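Local coordinates for protein intramolecular trans-sialidase (Macrobdella decora, PDB 3SLI) that cleaves terminal sialic acid from glycoconjugates by intramolecular trans-sialylation, probably releasing 2,7-anhydro-Neu5Ac as its product, at residues Q574-K579 / I600-D605; C388-Y393 / T405-N410; K29-M34 / D151-G156. One frame throughout, in Å; residues are numbered along the deposited sequence.

Interaction 1 (Q574-K579 / I600-D605)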
ATOM      1  N   GLN A 574     -24.001   6.623  13.382  1.00 14.89           N
ATOM      2  CA  GLN A 574     -25.245   6.095  13.917  1.00 17.15           C
ATOM      3  C   GLN A 574     -24.976   4.972  14.910  1.00 18.35           C
ATOM      4  O   GLN A 574     -23.914   4.340  14.870  1.00 18.58           O
ATOM      5  CB  GLN A 574     -26.144   5.608  12.777  1.00 16.34           C
ATOM      6  CG  GLN A 574     -26.656   6.728  11.880  1.00 21.65           C
ATOM      7  CD  GLN A 574     -27.479   7.759  12.642  1.00 24.00           C
ATOM      8  OE1 GLN A 574     -28.179   7.424  13.599  1.00 25.87           O
ATOM      9  NE2 GLN A 574     -27.395   9.014  12.228  1.00 24.83           N
ATOM     10  N   PRO A 575     -25.897   4.759  15.864  1.00 18.81           N
ATOM     11  CA  PRO A 575     -25.663   3.683  16.826  1.00 18.17           C
ATOM     12  C   PRO A 575     -25.871   2.304  16.193  1.00 18.41           C
ATOM     13  O   PRO A 575     -26.616   2.164  15.225  1.00 17.65           O
ATOM     14  CB  PRO A 575     -26.702   3.977  17.913  1.00 19.35           C
ATOM     15  CG  PRO A 575     -27.824   4.590  17.151  1.00 17.03           C
ATOM     16  CD  PRO A 575     -27.118   5.516  16.195  1.00 15.91           C
ATOM     17  N   ILE A 576     -25.172   1.304  16.721  1.00 17.05           N
ATOM     18  CA  ILE A 576     -25.282  -0.078  16.260  1.00 14.01           C
ATOM     19  C   ILE A 576     -25.719  -0.852  17.511  1.00 15.44           C
ATOM     20  O   ILE A 576     -25.108  -0.711  18.583  1.00 14.12           O
ATOM     21  CB  ILE A 576     -23.932  -0.590  15.691  1.00 11.44           C
ATOM     22  CG1 ILE A 576     -23.567   0.233  14.451  1.00 10.85           C
ATOM     23  CG2 ILE A 576     -24.034  -2.071  15.338  1.00 12.32           C
ATOM     24  CD1 ILE A 576     -22.262  -0.147  13.791  1.00 12.76           C
ATOM     25  N   ASP A 577     -26.819  -1.595  17.394  1.00 13.66           N
ATOM     26  CA  ASP A 577     -27.402  -2.334  18.523  1.00 15.11           C
ATOM     27  C   ASP A 577     -27.743  -1.335  19.640  1.00 13.64           C
ATOM     28  O   ASP A 577     -27.714  -1.672  20.819  1.00 14.98           O
ATOM     29  CB  ASP A 577     -26.453  -3.418  19.061  1.00 14.63           C
ATOM     30  CG  ASP A 577     -26.331  -4.627  18.135  1.00 15.47           C
ATOM     31  OD1 ASP A 577     -27.062  -4.718  17.124  1.00 19.94           O
ATOM     32  OD2 ASP A 577     -25.495  -5.502  18.433  1.00 15.44           O
ATOM     33  N   GLY A 578     -28.044  -0.100  19.250  1.00 15.60           N
ATOM     34  CA  GLY A 578     -28.389   0.942  20.205  1.00 16.31           C
ATOM     35  C   GLY A 578     -27.250   1.619  20.951  1.00 16.93           C
ATOM     36  O   GLY A 578     -27.496   2.476  21.803  1.00 18.45           O
ATOM     37  N   LYS A 579     -26.006   1.286  20.614  1.00 16.34           N
ATOM     38  CA  LYS A 579     -24.849   1.863  21.297  1.00 15.10           C
ATOM     39  C   LYS A 579     -23.913   2.621  20.364  1.00 14.70           C
ATOM     40  O   LYS A 579     -23.943   2.416  19.149  1.00 15.40           O
ATOM     41  CB  LYS A 579     -24.045   0.744  21.981  1.00 16.11           C
ATOM     42  CG  LYS A 579     -24.835  -0.040  23.012  1.00 19.69           C
ATOM     43  CD  LYS A 579     -24.017  -1.165  23.612  1.00 21.75           C
ATOM     44  CE  LYS A 579     -24.789  -1.831  24.749  1.00 27.66           C
ATOM     45  NZ  LYS A 579     -24.114  -3.047  25.294  1.00 30.24           N
ATOM     46  N   ILE A 600     -16.468  -4.399  14.750  1.00 13.91           N
ATOM     47  CA  ILE A 600     -17.374  -3.373  15.238  1.00 13.80           C
ATOM     48  C   ILE A 600     -17.288  -3.406  16.769  1.00 14.58           C
ATOM     49  O   ILE A 600     -17.496  -4.459  17.399  1.00 13.27           O
ATOM     50  CB  ILE A 600     -18.821  -3.610  14.781  1.00 13.32           C
ATOM     51  CG1 ILE A 600     -18.931  -3.390  13.270  1.00 16.35           C
ATOM     52  CG2 ILE A 600     -19.763  -2.656  15.512  1.00 15.28           C
ATOM     53  CD1 ILE A 600     -20.319  -3.608  12.721  1.00 16.34           C
ATOM     54  N   GLY A 601     -16.912  -2.264  17.346  1.00 14.08           N
ATOM     55  CA  GLY A 601     -16.796  -2.144  18.787  1.00 14.99           C
ATOM     56  C   GLY A 601     -17.881  -1.243  19.348  1.00 16.61           C
ATOM     57  O   GLY A 601     -18.038  -0.103  18.901  1.00 16.99           O
ATOM     58  N   LEU A 602     -18.640  -1.767  20.306  1.00 14.58           N
ATOM     59  CA  LEU A 602     -19.729  -1.034  20.949  1.00 16.66           C
ATOM     60  C   LEU A 602     -19.229  -0.388  22.236  1.00 16.19           C
ATOM     61  O   LEU A 602     -18.653  -1.063  23.096  1.00 16.49           O
ATOM     62  CB  LEU A 602     -20.895  -1.983  21.251  1.00 16.94           C
ATOM     63  CG  LEU A 602     -21.968  -2.204  20.171  1.00 21.64           C
ATOM     64  CD1 LEU A 602     -21.411  -2.122  18.755  1.00 18.54           C
ATOM     65  CD2 LEU A 602     -22.688  -3.522  20.420  1.00 17.18           C
ATOM     66  N   VAL A 603     -19.430   0.923  22.348  1.00 15.93           N
ATOM     67  CA  VAL A 603     -18.993   1.688  23.513  1.00 16.89           C
ATOM     68  C   VAL A 603     -19.977   1.551  24.673  1.00 19.10           C
ATOM     69  O   VAL A 603     -21.170   1.821  24.524  1.00 19.28           O
ATOM     70  CB  VAL A 603     -18.816   3.191  23.165  1.00 15.62           C
ATOM     71  CG1 VAL A 603     -18.469   3.998  24.426  1.00 11.99           C
ATOM     72  CG2 VAL A 603     -17.732   3.367  22.097  1.00 13.72           C
ATOM     73  N   ASN A 604     -19.470   1.112  25.820  1.00 17.85           N
ATOM     74  CA  ASN A 604     -20.290   0.942  27.014  1.00 21.92           C
ATOM     75  C   ASN A 604     -19.797   1.883  28.104  1.00 23.39           C
ATOM     76  O   ASN A 604     -18.597   2.132  28.233  1.00 20.68           O
ATOM     77  CB  ASN A 604     -20.210  -0.498  27.548  1.00 22.68           C
ATOM     78  CG  ASN A 604     -20.884  -1.504  26.635  1.00 25.26           C
ATOM     79  OD1 ASN A 604     -22.102  -1.659  26.655  1.00 26.28           O
ATOM     80  ND2 ASN A 604     -20.091  -2.202  25.837  1.00 25.56           N
ATOM     81  N   ASP A 605     -20.731   2.454  28.849  1.00 24.67           N
ATOM     82  CA  ASP A 605     -20.376   3.326  29.950  1.00 26.55           C
ATOM     83  C   ASP A 605     -20.319   2.363  31.142  1.00 26.73           C
ATOM     84  O   ASP A 605     -21.310   1.700  31.463  1.00 26.66           O
ATOM     85  CB  ASP A 605     -21.450   4.398  30.155  1.00 28.35           C
ATOM     86  CG  ASP A 605     -21.038   5.443  31.167  1.00 30.59           C
ATOM     87  OD1 ASP A 605     -20.511   5.060  32.237  1.00 30.83           O
ATOM     88  OD2 ASP A 605     -21.231   6.646  30.891  1.00 29.60           O
TER
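The flat carboxamide of Asn604 receives the ammonium group of Lys579 within its carbonyl plane: NZ donates to a lone pair of OD1 at 2.8 Å, with a C=O...donor angle of 140°. The Asn604 side chain also touches Glu617 on strand 614-623. The other flat group, the carboxylate of Asp577, rests OD2 against methyl CD2 of Leu602 at 4.0 Å, while that oxygen is bonded to Tyr620 and salt-bridged to Lys619.

Asp577 and Gly578 form the corner of a type I' turn from Ile576 to Lys579, closed by backbone bonds in both directions between these two end residues. The turn packs against strand 596-605, in a four-stranded antiparallel sheet consistent with a blade of the sialidase beta-propeller. Leu602 sits beneath it, with CG 3.8 Å from Ile576 O and CB 4.0 Å from Lys579 CD. Lys579 runs extended from CG to NZ, which carries its ammonium group the full length to the amide; on the way it crosses Leu602 at about a right angle. Deeper in, CD1 of Ile576 meets CG2 of Ile600 at 3.9 Å, and helix 672-675 touches both isoleucines.

Polar groups thus flank a hydrocarbon centre at Leu602. Because Asn604 is neutral, it answers the lysine with a carbonyl dipole, whereas Lys619 would probably stabilise the negative charge of Asp577.

Interaction 2 (C388-Y393 / T405-N410)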
ATOM      1  N   CYS A 388      18.756  23.063 -11.380  1.00 26.87           N
ATOM      2  CA  CYS A 388      19.696  21.960 -11.424  1.00 24.79           C
ATOM      3  C   CYS A 388      19.054  20.913 -12.320  1.00 23.34           C
ATOM      4  O   CYS A 388      17.857  20.987 -12.608  1.00 21.55           O
ATOM      5  CB  CYS A 388      19.983  21.405 -10.020  1.00 26.74           C
ATOM      6  SG  CYS A 388      18.540  21.083  -8.974  1.00 27.52           S
ATOM      7  N   LYS A 389      19.858  19.979 -12.806  1.00 25.59           N
ATOM      8  CA  LYS A 389      19.370  18.933 -13.693  1.00 24.21           C
ATOM      9  C   LYS A 389      18.599  17.851 -12.943  1.00 25.11           C
ATOM     10  O   LYS A 389      18.984  17.445 -11.841  1.00 25.47           O
ATOM     11  CB  LYS A 389      20.540  18.296 -14.451  1.00 23.79           C
ATOM     12  CG  LYS A 389      21.300  19.257 -15.352  1.00 24.47           C
ATOM     13  CD  LYS A 389      20.402  19.806 -16.446  1.00 24.80           C
ATOM     14  CE  LYS A 389      21.162  20.739 -17.381  1.00 24.80           C
ATOM     15  NZ  LYS A 389      20.251  21.385 -18.370  1.00 20.71           N
ATOM     16  N   GLN A 390      17.503  17.405 -13.549  1.00 23.64           N
ATOM     17  CA  GLN A 390      16.665  16.359 -12.991  1.00 21.62           C
ATOM     18  C   GLN A 390      17.326  15.016 -13.283  1.00 23.50           C
ATOM     19  O   GLN A 390      17.948  14.833 -14.337  1.00 23.68           O
ATOM     20  CB  GLN A 390      15.282  16.409 -13.638  1.00 22.39           C
ATOM     21  CG  GLN A 390      14.332  15.300 -13.217  1.00 17.81           C
ATOM     22  CD  GLN A 390      12.959  15.478 -13.814  1.00 17.25           C
ATOM     23  OE1 GLN A 390      12.754  15.223 -14.997  1.00 19.22           O
ATOM     24  NE2 GLN A 390      12.012  15.941 -13.007  1.00 13.33           N
ATOM     25  N   TYR A 391      17.205  14.088 -12.344  1.00 23.17           N
ATOM     26  CA  TYR A 391      17.783  12.761 -12.495  1.00 23.08           C
ATOM     27  C   TYR A 391      16.793  11.757 -13.053  1.00 23.31           C
ATOM     28  O   TYR A 391      15.573  11.890 -12.880  1.00 22.35           O
ATOM     29  CB  TYR A 391      18.279  12.233 -11.145  1.00 25.45           C
ATOM     30  CG  TYR A 391      19.665  12.684 -10.754  1.00 26.82           C
ATOM     31  CD1 TYR A 391      19.899  13.984 -10.319  1.00 28.61           C
ATOM     32  CD2 TYR A 391      20.742  11.804 -10.812  1.00 29.47           C
ATOM     33  CE1 TYR A 391      21.169  14.398  -9.950  1.00 30.94           C
ATOM     34  CE2 TYR A 391      22.018  12.206 -10.445  1.00 30.54           C
ATOM     35  CZ  TYR A 391      22.223  13.505 -10.014  1.00 31.65           C
ATOM     36  OH  TYR A 391      23.481  13.912  -9.646  1.00 36.02           O
ATOM     37  N   ASP A 392      17.339  10.731 -13.694  1.00 22.22           N
ATOM     38  CA  ASP A 392      16.558   9.638 -14.246  1.00 23.44           C
ATOM     39  C   ASP A 392      17.166   8.397 -13.594  1.00 21.39           C
ATOM     40  O   ASP A 392      18.292   8.442 -13.086  1.00 23.71           O
ATOM     41  CB  ASP A 392      16.688   9.571 -15.773  1.00 25.53           C
ATOM     42  CG  ASP A 392      15.710   8.586 -16.403  1.00 28.09           C
ATOM     43  OD1 ASP A 392      14.719   8.211 -15.734  1.00 24.02           O
ATOM     44  OD2 ASP A 392      15.934   8.186 -17.569  1.00 30.06           O
ATOM     45  N   TYR A 393      16.421   7.301 -13.588  1.00 20.00           N
ATOM     46  CA  TYR A 393      16.893   6.073 -12.969  1.00 20.60           C
ATOM     47  C   TYR A 393      16.512   4.890 -13.837  1.00 19.64           C
ATOM     48  O   TYR A 393      15.368   4.784 -14.276  1.00 21.12           O
ATOM     49  CB  TYR A 393      16.303   5.940 -11.550  1.00 19.11           C
ATOM     50  CG  TYR A 393      14.837   6.329 -11.437  1.00 19.65           C
ATOM     51  CD1 TYR A 393      14.459   7.671 -11.345  1.00 19.06           C
ATOM     52  CD2 TYR A 393      13.831   5.358 -11.419  1.00 19.26           C
ATOM     53  CE1 TYR A 393      13.115   8.037 -11.237  1.00 20.22           C
ATOM     54  CE2 TYR A 393      12.481   5.712 -11.312  1.00 18.29           C
ATOM     55  CZ  TYR A 393      12.132   7.053 -11.222  1.00 17.70           C
ATOM     56  OH  TYR A 393      10.807   7.414 -11.120  1.00 15.50           O
ATOM     57  N   THR A 405      19.836  14.227 -16.431  1.00 30.57           N
ATOM     58  CA  THR A 405      19.279  14.339 -17.773  1.00 28.51           C
ATOM     59  C   THR A 405      19.538  15.804 -18.143  1.00 30.29           C
ATOM     60  O   THR A 405      20.311  16.483 -17.456  1.00 32.35           O
ATOM     61  CB  THR A 405      17.757  14.039 -17.768  1.00 25.98           C
ATOM     62  OG1 THR A 405      17.060  15.051 -17.029  1.00 24.18           O
ATOM     63  CG2 THR A 405      17.488  12.682 -17.124  1.00 22.69           C
ATOM     64  N   ASP A 406      18.944  16.300 -19.223  1.00 31.90           N
ATOM     65  CA  ASP A 406      19.143  17.708 -19.566  1.00 34.11           C
ATOM     66  C   ASP A 406      17.949  18.572 -19.160  1.00 32.69           C
ATOM     67  O   ASP A 406      17.890  19.763 -19.481  1.00 32.21           O
ATOM     68  CB  ASP A 406      19.502  17.910 -21.050  1.00 42.14           C
ATOM     69  CG  ASP A 406      18.765  16.961 -21.979  1.00 49.76           C
ATOM     70  OD1 ASP A 406      17.512  16.950 -21.960  1.00 53.58           O
ATOM     71  OD2 ASP A 406      19.450  16.232 -22.738  1.00 54.23           O
ATOM     72  N   VAL A 407      17.011  17.973 -18.427  1.00 28.89           N
ATOM     73  CA  VAL A 407      15.827  18.686 -17.959  1.00 28.14           C
ATOM     74  C   VAL A 407      16.159  19.516 -16.716  1.00 28.13           C
ATOM     75  O   VAL A 407      16.701  18.993 -15.738  1.00 26.73           O
ATOM     76  CB  VAL A 407      14.682  17.708 -17.611  1.00 28.00           C
ATOM     77  CG1 VAL A 407      13.480  18.469 -17.066  1.00 25.03           C
ATOM     78  CG2 VAL A 407      14.289  16.898 -18.841  1.00 26.43           C
ATOM     79  N   ASP A 408      15.839  20.806 -16.760  1.00 27.36           N
ATOM     80  CA  ASP A 408      16.095  21.700 -15.633  1.00 27.41           C
ATOM     81  C   ASP A 408      14.892  21.802 -14.712  1.00 27.57           C
ATOM     82  O   ASP A 408      13.760  21.974 -15.168  1.00 27.87           O
ATOM     83  CB  ASP A 408      16.457  23.107 -16.118  1.00 29.85           C
ATOM     84  CG  ASP A 408      17.839  23.180 -16.719  1.00 30.24           C
ATOM     85  OD1 ASP A 408      18.825  23.242 -15.952  1.00 35.04           O
ATOM     86  OD2 ASP A 408      17.937  23.179 -17.959  1.00 36.33           O
ATOM     87  N   VAL A 409      15.141  21.678 -13.413  1.00 27.27           N
ATOM     88  CA  VAL A 409      14.090  21.795 -12.407  1.00 24.90           C
ATOM     89  C   VAL A 409      14.587  22.801 -11.383  1.00 25.30           C
ATOM     90  O   VAL A 409      15.799  23.009 -11.234  1.00 26.20           O
ATOM     91  CB  VAL A 409      13.775  20.444 -11.694  1.00 22.35           C
ATOM     92  CG1 VAL A 409      13.180  19.452 -12.681  1.00 21.67           C
ATOM     93  CG2 VAL A 409      15.026  19.876 -11.034  1.00 16.06           C
ATOM     94  N   ASN A 410      13.657  23.458 -10.705  1.00 25.55           N
ATOM     95  CA  ASN A 410      14.030  24.437  -9.699  1.00 25.41           C
ATOM     96  C   ASN A 410      14.795  23.774  -8.560  1.00 25.56           C
ATOM     97  O   ASN A 410      14.411  22.707  -8.074  1.00 25.14           O
ATOM     98  CB  ASN A 410      12.796  25.159  -9.165  1.00 24.19           C
ATOM     99  CG  ASN A 410      12.180  26.098 -10.185  1.00 24.85           C
ATOM    100  OD1 ASN A 410      10.964  26.283 -10.215  1.00 27.24           O
ATOM    101  ND2 ASN A 410      13.014  26.725 -11.002  1.00 21.67           N
TER
HETATM  102  O   HOH W   1      14.452  14.058 -16.628  1.00 22.62           O
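The carbonyl oxygen of Gln390 is gripped twice by Thr405. The backbone N bonds it at 2.9 Å, while OG1 donates to the same oxygen at 2.8 Å from 41° above the carbonyl plane. This pair of hydrogen bonds secures a bent beta hairpin: strand 384-396 pairs antiparallel with 399-405, the chain turns a corner at Asp406, and 407-410 resumes pairing farther along.

The corner is an ST turn, in which Thr405 OG1 accepts from Val407 N at 3.2 Å. OG1 stands between the backbone N and the carbonyl carbon (chi1 66°), a position from which it can serve both the turn and the neighbouring strand. Water 1 also donates to OG1 and, at 2.6 Å, to Gln390 OE1; NE2 of that glutamine is held by Asp267 O. Beyond the corner, Gln390 N bonds Val407 O, and Cys388 forms a hydrogen-bonded pair with Val409.

Lys389 and Asp408 make the adjoining non-hydrogen-bonded pair. The lysine chain bends at chi2 (-62°), passing its methylenes over Thr405 O before NZ reaches Asp408 OD2 in a salt bridge of 3.0 Å. The approach comes from above the carboxylate plane. A second bond, NZ to Asp406 O at 3.1 Å, draws the ammonium group over the corner itself, so one charge links the turn to the strand that follows. On the face bearing Cys388, methyl CG2 of Val409 packs 3.4 Å from Cys388 O.

Interaction 3 (K29-M34 / D151-G156)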
ATOM      1  N   LYS A  29      -5.211 -35.684 -27.884  1.00 15.69           N
ATOM      2  CA  LYS A  29      -4.001 -36.002 -28.648  1.00 15.79           C
ATOM      3  C   LYS A  29      -3.274 -34.748 -29.133  1.00 14.56           C
ATOM      4  O   LYS A  29      -2.052 -34.752 -29.290  1.00 14.93           O
ATOM      5  CB  LYS A  29      -4.320 -36.923 -29.838  1.00 18.34           C
ATOM      6  CG  LYS A  29      -5.328 -36.368 -30.827  1.00 20.41           C
ATOM      7  CD  LYS A  29      -5.816 -37.449 -31.774  1.00 26.57           C
ATOM      8  CE  LYS A  29      -7.098 -37.014 -32.475  1.00 31.00           C
ATOM      9  NZ  LYS A  29      -7.667 -38.085 -33.348  1.00 33.97           N
ATOM     10  N   TYR A  30      -4.018 -33.677 -29.385  1.00 13.16           N
ATOM     11  CA  TYR A  30      -3.404 -32.430 -29.830  1.00 14.86           C
ATOM     12  C   TYR A  30      -2.837 -31.657 -28.636  1.00 14.75           C
ATOM     13  O   TYR A  30      -1.736 -31.117 -28.702  1.00 14.57           O
ATOM     14  CB  TYR A  30      -4.419 -31.558 -30.565  1.00 16.91           C
ATOM     15  CG  TYR A  30      -5.029 -32.224 -31.776  1.00 16.43           C
ATOM     16  CD1 TYR A  30      -4.222 -32.724 -32.801  1.00 16.93           C
ATOM     17  CD2 TYR A  30      -6.409 -32.387 -31.876  1.00 14.81           C
ATOM     18  CE1 TYR A  30      -4.777 -33.375 -33.895  1.00 16.80           C
ATOM     19  CE2 TYR A  30      -6.975 -33.034 -32.962  1.00 19.81           C
ATOM     20  CZ  TYR A  30      -6.157 -33.530 -33.965  1.00 20.38           C
ATOM     21  OH  TYR A  30      -6.717 -34.209 -35.024  1.00 25.73           O
ATOM     22  N   VAL A  31      -3.599 -31.615 -27.546  1.00 16.12           N
ATOM     23  CA  VAL A  31      -3.177 -30.905 -26.335  1.00 15.93           C
ATOM     24  C   VAL A  31      -1.887 -31.508 -25.762  1.00 15.33           C
ATOM     25  O   VAL A  31      -0.986 -30.775 -25.332  1.00 16.62           O
ATOM     26  CB  VAL A  31      -4.313 -30.898 -25.266  1.00 15.66           C
ATOM     27  CG1 VAL A  31      -3.848 -30.213 -23.985  1.00 14.33           C
ATOM     28  CG2 VAL A  31      -5.548 -30.176 -25.818  1.00 13.12           C
ATOM     29  N   LYS A  32      -1.765 -32.832 -25.839  1.00 16.07           N
ATOM     30  CA  LYS A  32      -0.575 -33.527 -25.333  1.00 15.22           C
ATOM     31  C   LYS A  32       0.679 -33.262 -26.158  1.00 16.72           C
ATOM     32  O   LYS A  32       1.775 -33.672 -25.760  1.00 16.49           O
ATOM     33  CB  LYS A  32      -0.805 -35.043 -25.258  1.00 13.87           C
ATOM     34  CG  LYS A  32      -1.786 -35.494 -24.199  1.00 12.30           C
ATOM     35  CD  LYS A  32      -2.115 -36.979 -24.350  1.00 20.07           C
ATOM     36  CE  LYS A  32      -3.277 -37.364 -23.433  1.00 29.45           C
ATOM     37  NZ  LYS A  32      -3.688 -38.800 -23.504  1.00 32.33           N
ATOM     38  N   ALA A  33       0.532 -32.556 -27.281  1.00 14.64           N
ATOM     39  CA  ALA A  33       1.667 -32.262 -28.155  1.00 14.92           C
ATOM     40  C   ALA A  33       1.802 -30.792 -28.574  1.00 14.80           C
ATOM     41  O   ALA A  33       2.542 -30.477 -29.502  1.00 13.72           O
ATOM     42  CB  ALA A  33       1.608 -33.158 -29.397  1.00 19.34           C
ATOM     43  N   MET A  34       1.145 -29.890 -27.850  1.00 14.67           N
ATOM     44  CA  MET A  34       1.196 -28.457 -28.160  1.00 13.48           C
ATOM     45  C   MET A  34       2.599 -27.865 -28.202  1.00 14.18           C
ATOM     46  O   MET A  34       3.393 -28.036 -27.268  1.00 15.62           O
ATOM     47  CB  MET A  34       0.354 -27.674 -27.155  1.00 13.34           C
ATOM     48  CG  MET A  34      -1.120 -27.971 -27.245  1.00 13.54           C
ATOM     49  SD  MET A  34      -2.066 -27.266 -25.891  1.00 15.24           S
ATOM     50  CE  MET A  34      -2.233 -25.558 -26.441  1.00 13.90           C
ATOM     51  N   ASP A 151       1.313 -38.362 -20.937  1.00 15.49           N
ATOM     52  CA  ASP A 151       0.288 -39.399 -20.996  1.00 14.33           C
ATOM     53  C   ASP A 151      -1.045 -38.984 -20.377  1.00 14.25           C
ATOM     54  O   ASP A 151      -1.914 -39.826 -20.149  1.00 14.27           O
ATOM     55  CB  ASP A 151       0.798 -40.683 -20.311  1.00 16.58           C
ATOM     56  CG  ASP A 151       0.962 -40.534 -18.790  1.00 18.65           C
ATOM     57  OD1 ASP A 151       0.850 -39.406 -18.259  1.00 17.38           O
ATOM     58  OD2 ASP A 151       1.200 -41.560 -18.120  1.00 15.04           O
ATOM     59  N   ASN A 152      -1.208 -37.696 -20.086  1.00 12.91           N
ATOM     60  CA  ASN A 152      -2.450 -37.245 -19.475  1.00 13.37           C
ATOM     61  C   ASN A 152      -2.682 -35.741 -19.579  1.00 11.74           C
ATOM     62  O   ASN A 152      -1.741 -34.959 -19.754  1.00 12.44           O
ATOM     63  CB  ASN A 152      -2.504 -37.671 -17.993  1.00 11.51           C
ATOM     64  CG  ASN A 152      -1.678 -36.758 -17.081  1.00 14.67           C
ATOM     65  OD1 ASN A 152      -2.184 -35.753 -16.576  1.00 13.89           O
ATOM     66  ND2 ASN A 152      -0.415 -37.104 -16.871  1.00 10.86           N
ATOM     67  N   VAL A 153      -3.958 -35.372 -19.514  1.00 13.39           N
ATOM     68  CA  VAL A 153      -4.416 -33.989 -19.536  1.00 12.48           C
ATOM     69  C   VAL A 153      -5.373 -34.020 -18.355  1.00 11.91           C
ATOM     70  O   VAL A 153      -6.352 -34.779 -18.357  1.00 11.80           O
ATOM     71  CB  VAL A 153      -5.192 -33.628 -20.826  1.00 13.86           C
ATOM     72  CG1 VAL A 153      -5.672 -32.177 -20.750  1.00 11.48           C
ATOM     73  CG2 VAL A 153      -4.303 -33.821 -22.048  1.00 13.80           C
ATOM     74  N   THR A 154      -5.075 -33.221 -17.335  1.00 12.66           N
ATOM     75  CA  THR A 154      -5.871 -33.217 -16.117  1.00 12.01           C
ATOM     76  C   THR A 154      -6.277 -31.828 -15.626  1.00 12.34           C
ATOM     77  O   THR A 154      -5.539 -30.850 -15.758  1.00 12.08           O
ATOM     78  CB  THR A 154      -5.094 -33.951 -14.972  1.00 12.19           C
ATOM     79  OG1 THR A 154      -4.754 -35.279 -15.395  1.00 13.35           O
ATOM     80  CG2 THR A 154      -5.921 -34.036 -13.696  1.00  9.35           C
ATOM     81  N   LEU A 155      -7.463 -31.782 -15.041  1.00 13.83           N
ATOM     82  CA  LEU A 155      -8.035 -30.576 -14.467  1.00 13.57           C
ATOM     83  C   LEU A 155      -8.012 -30.789 -12.945  1.00 12.35           C
ATOM     84  O   LEU A 155      -8.247 -31.905 -12.467  1.00 10.52           O
ATOM     85  CB  LEU A 155      -9.491 -30.463 -14.935  1.00 16.74           C
ATOM     86  CG  LEU A 155     -10.057 -29.261 -15.687  1.00 16.14           C
ATOM     87  CD1 LEU A 155      -9.089 -28.752 -16.726  1.00 13.41           C
ATOM     88  CD2 LEU A 155     -11.410 -29.657 -16.294  1.00 12.37           C
ATOM     89  N   GLY A 156      -7.687 -29.736 -12.197  1.00 14.76           N
ATOM     90  CA  GLY A 156      -7.682 -29.814 -10.741  1.00 12.77           C
ATOM     91  C   GLY A 156      -6.561 -30.557 -10.039  1.00 12.62           C
ATOM     92  O   GLY A 156      -6.696 -30.926  -8.870  1.00 14.62           O
TER
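Lys32 leans its aliphatic chain along Val153, joining the end of helix 28-31 to strand 152-155 in a lectin-like beta-sandwich, as expected of the concanavalin clan. CB of Lys32 stands 4.9 Å from Val153 CG2, but CG, set beside the backbone N (chi1 -69°), closes to 3.7 Å from that methyl. CD passes farther off; the extended chain then brings CE back over the strand, 3.9 Å from both Val153 CG2 and Asn152 N. At the tip, NZ lies 3.9 Å from Asp151 O, too far for a hydrogen bond, which makes the lysine's contribution here one of hydrocarbon packing.

Val31 approaches the same methyl of Val153 through CG1, the two side chains crossing at about a right angle. It also touches Met7 of one sheet and Phe55 and Val57 of the other, and therefore lies at a seam between them.

Where the lysine ends, Asp151 and Asn152 form a classic beta bulge opposite Gly58. Their CB atoms leave the backbone away from the helix: Asn152 ND2 bonds Asp151 OD1, Ser60 holds Asp151 OD2, and Thr154 OG1 donates to Asn152 OD1 at 2.9 Å.

Overall arrangement
From the N terminus, the three contacts form in series, with none nested in or crossing another. Interaction 3 closes first and spans the longest loop: 116 residues, rich in strands, separate 29-34 from 151-156, so it ties the start of the N-terminal lectin-like domain to a later strand. Interaction 2 closes a short hairpin in a separate antiparallel sheet, an excursion between the directly paired strands 307-314 and 427-433. Interaction 1 comes last, closing a loop of 20 residues, 12 of them strand, and joining a turn to a strand of a propeller sheet near the C-terminal helix. Centres lie 55 to 58 Å apart, and interactions 1 and 2 occupy opposite sides of the chain's centre.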